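Local atomic coordinates of AlyQ (Persicobacter sp. CCB-QB2, PDB entry 5XNR), a protein that probably cleaves alginate with a lyase domain, joined in this truncated construct to a CBM32 module that likely binds carbohydrate. Residues Asn96-Tyr101 with Ile126-Ile131. Sequence-based numbering, arbitrary orientation.
With CA (calcium ion), chain B.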
ATOM      1  N   ASN A  96      -7.403  23.738  25.664  1.00 38.90           N
ATOM      2  CA  ASN A  96      -6.103  23.552  26.332  1.00 37.96           C
ATOM      3  C   ASN A  96      -5.371  22.293  25.822  1.00 35.94           C
ATOM      4  O   ASN A  96      -4.233  22.077  26.229  1.00 35.60           O
ATOM      5  CB  ASN A  96      -6.268  23.478  27.851  1.00 37.33           C
ATOM      6  CG  ASN A  96      -6.824  24.763  28.419  1.00 39.07           C
ATOM      7  OD1 ASN A  96      -7.889  24.800  29.037  1.00 36.45           O
ATOM      8  ND2 ASN A  96      -6.119  25.839  28.159  1.00 39.59           N
ATOM      9  N   ALA A  97      -5.985  21.483  24.943  1.00 37.44           N
ATOM     10  CA  ALA A  97      -5.351  20.229  24.391  1.00 36.03           C
ATOM     11  C   ALA A  97      -4.504  20.534  23.148  1.00 34.31           C
ATOM     12  O   ALA A  97      -4.305  21.702  22.820  1.00 35.00           O
ATOM     13  CB  ALA A  97      -6.403  19.206  24.072  1.00 32.67           C
ATOM     14  N   LEU A  98      -4.023  19.487  22.462  1.00 31.53           N
ATOM     15  CA  LEU A  98      -3.193  19.680  21.280  1.00 33.14           C
ATOM     16  C   LEU A  98      -4.043  20.197  20.112  1.00 35.28           C
ATOM     17  O   LEU A  98      -5.147  19.689  19.865  1.00 33.24           O
ATOM     18  CB  LEU A  98      -2.511  18.368  20.884  1.00 33.36           C
ATOM     19  CG  LEU A  98      -1.521  17.785  21.887  1.00 32.64           C
ATOM     20  CD1 LEU A  98      -1.366  16.291  21.664  1.00 32.03           C
ATOM     21  CD2 LEU A  98      -0.166  18.485  21.808  1.00 33.17           C
ATOM     22  N   GLU A  99      -3.502  21.204  19.406  1.00 36.59           N
ATOM     23  CA  GLU A  99      -4.039  21.663  18.131  1.00 37.07           C
ATOM     24  C   GLU A  99      -3.097  21.192  17.026  1.00 38.09           C
ATOM     25  O   GLU A  99      -1.887  21.164  17.203  1.00 37.52           O
ATOM     26  CB  GLU A  99      -4.143  23.186  18.057  1.00 40.08           C
ATOM     27  CG  GLU A  99      -5.344  23.794  18.775  1.00 40.80           C
ATOM     28  CD  GLU A  99      -5.209  25.301  18.962  1.00 44.93           C
ATOM     29  OE1 GLU A  99      -5.380  25.786  20.123  1.00 43.26           O
ATOM     30  OE2 GLU A  99      -4.889  25.994  17.949  1.00 36.90           O
ATOM     31  N   SER A 100      -3.666  20.857  15.881  1.00 41.01           N
ATOM     32  CA  SER A 100      -2.895  20.313  14.768  1.00 44.96           C
ATOM     33  C   SER A 100      -2.575  21.414  13.746  1.00 42.87           C
ATOM     34  O   SER A 100      -3.470  22.111  13.251  1.00 45.52           O
ATOM     35  CB  SER A 100      -3.614  19.135  14.127  1.00 47.68           C
ATOM     36  OG  SER A 100      -3.467  17.967  14.933  1.00 52.73           O
ATOM     37  N   TYR A 101      -1.288  21.556  13.434  1.00 40.41           N
ATOM     38  CA  TYR A 101      -0.856  22.445  12.362  1.00 40.86           C
ATOM     39  C   TYR A 101      -0.132  21.582  11.325  1.00 42.99           C
ATOM     40  O   TYR A 101       0.869  20.931  11.667  1.00 42.09           O
ATOM     41  CB  TYR A 101      -0.043  23.611  12.934  1.00 36.13           C
ATOM     42  CG  TYR A 101      -0.653  24.222  14.179  1.00 35.27           C
ATOM     43  CD1 TYR A 101      -1.870  24.886  14.138  1.00 33.82           C
ATOM     44  CD2 TYR A 101      -0.025  24.130  15.414  1.00 34.47           C
ATOM     45  CE1 TYR A 101      -2.434  25.447  15.276  1.00 33.63           C
ATOM     46  CE2 TYR A 101      -0.578  24.680  16.562  1.00 31.16           C
ATOM     47  CZ  TYR A 101      -1.776  25.357  16.491  1.00 31.77           C
ATOM     48  OH  TYR A 101      -2.321  25.915  17.607  1.00 34.87           O
ATOM     49  N   ILE A 126       3.745  27.286  26.147  1.00 30.05           N
ATOM     50  CA  ILE A 126       3.341  26.007  25.512  1.00 30.11           C
ATOM     51  C   ILE A 126       3.419  24.904  26.567  1.00 29.49           C
ATOM     52  O   ILE A 126       4.364  24.854  27.317  1.00 29.34           O
ATOM     53  CB  ILE A 126       4.223  25.709  24.280  1.00 30.53           C
ATOM     54  CG1 ILE A 126       4.098  26.834  23.245  1.00 32.41           C
ATOM     55  CG2 ILE A 126       3.880  24.355  23.691  1.00 31.03           C
ATOM     56  CD1 ILE A 126       5.074  26.767  22.094  1.00 31.04           C
ATOM     57  N   THR A 127       2.382  24.087  26.651  1.00 32.12           N
ATOM     58  CA  THR A 127       2.253  23.042  27.671  1.00 34.04           C
ATOM     59  C   THR A 127       2.624  21.681  27.078  1.00 33.65           C
ATOM     60  O   THR A 127       3.131  20.856  27.779  1.00 37.66           O
ATOM     61  CB  THR A 127       0.828  22.969  28.239  1.00 35.44           C
ATOM     62  OG1 THR A 127      -0.098  22.781  27.169  1.00 34.11           O
ATOM     63  CG2 THR A 127       0.423  24.207  29.003  1.00 36.83           C
ATOM     64  N   GLU A 128       2.356  21.455  25.800  1.00 36.44           N
ATOM     65  CA  GLU A 128       2.661  20.180  25.139  1.00 36.61           C
ATOM     66  C   GLU A 128       2.887  20.416  23.648  1.00 36.50           C
ATOM     67  O   GLU A 128       2.229  21.287  23.037  1.00 36.14           O
ATOM     68  CB  GLU A 128       1.495  19.206  25.249  1.00 37.90           C
ATOM     69  CG  GLU A 128       1.757  17.999  26.120  1.00 43.91           C
ATOM     70  CD  GLU A 128       0.559  17.058  26.157  1.00 47.72           C
ATOM     71  OE1 GLU A 128       0.195  16.529  25.082  1.00 43.01           O
ATOM     72  OE2 GLU A 128      -0.039  16.888  27.250  1.00 48.99           O
ATOM     73  N   VAL A 129       3.797  19.624  23.087  1.00 34.76           N
ATOM     74  CA  VAL A 129       4.088  19.630  21.666  1.00 34.06           C
ATOM     75  C   VAL A 129       4.358  18.192  21.196  1.00 33.93           C
ATOM     76  O   VAL A 129       5.030  17.420  21.870  1.00 34.37           O
ATOM     77  CB  VAL A 129       5.276  20.552  21.347  1.00 31.78           C
ATOM     78  CG1 VAL A 129       5.835  20.310  19.958  1.00 33.42           C
ATOM     79  CG2 VAL A 129       4.902  22.006  21.488  1.00 32.44           C
ATOM     80  N   ALA A 130       3.843  17.864  20.016  1.00 33.88           N
ATOM     81  CA  ALA A 130       4.159  16.604  19.352  1.00 34.29           C
ATOM     82  C   ALA A 130       4.396  16.857  17.853  1.00 35.48           C
ATOM     83  O   ALA A 130       3.891  17.844  17.279  1.00 34.28           O
ATOM     84  CB  ALA A 130       3.047  15.609  19.593  1.00 34.87           C
ATOM     85  N   ILE A 131       5.182  15.967  17.240  1.00 36.36           N
ATOM     86  CA  ILE A 131       5.626  16.117  15.858  1.00 37.96           C
ATOM     87  C   ILE A 131       5.289  14.837  15.073  1.00 40.34           C
ATOM     88  O   ILE A 131       5.599  13.736  15.520  1.00 43.67           O
ATOM     89  CB  ILE A 131       7.126  16.468  15.846  1.00 35.90           C
ATOM     90  CG1 ILE A 131       7.372  17.833  16.488  1.00 37.04           C
ATOM     91  CG2 ILE A 131       7.697  16.417  14.441  1.00 36.69           C
ATOM     92  CD1 ILE A 131       8.823  18.101  16.796  1.00 37.77           C
TER
HETATM   93 CA    CA B 601       4.117  20.300  29.936  1.00 51.95          CA
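Leu98 lies against Glu128 in a contact made almost wholly by van der Waals forces, an instance of two segments of one chain meeting through side chains while backbone bonds from both sides, those of Glu99, Tyr101, Thr127 and Glu128, run to strand 52-62. The leucine fork straddles one carboxylate oxygen: CD1 and CD2 each lie 3.8 Å from Glu128 OE1, while CD2 also rests 3.9 Å from Glu128 CB. The two side chains cross at about a right angle. With CG anti to the carbonyl carbon (chi1 -64°), the Leu98 fork hangs over 126-131, and CD2 comes within 4.3 Å of Val129 N. The Glu128 chain leaves the backbone at an unstaggered first torsion (-112°) and runs out extended beyond CG, bringing OE1 up to the leucine fork. Both residues also touch a neighbouring molecule in the crystal, which may influence their poses.

No hydrogen bond links the segments. Strand 52-62 pairs antiparallel with both, its Ala60 bonding to Glu99 and its Ala61 to Thr127 and Glu128, a classic beta bulge. Within 96-101, Tyr101 OH donates to Glu99 OE2 over 2.6 Å, approaching from well above the carboxylate plane (69° out of it). Ser92 N binds that same oxygen, and Trp62 NE1 meets the phenol oxygen.

Metal coordination belongs to the corner at Thr127, whose carbonyl O binds the calcium ion at 2.4 Å. The carbonyls of Asn26, Asn31 and Thr34 and the carboxylate of Asp29 are further ligands in this F5/8 type C, or discoidin-like, beta-sandwich module.

Chemically, methyl groups beside a carboxylate oxygen supply dispersion but no polar partner, so this partly buried contact probably has little directional preference. With no bond across it, the register of the two segments probably owes more to their common pairing with strand 52-62 than to the leucine-glutamate touch.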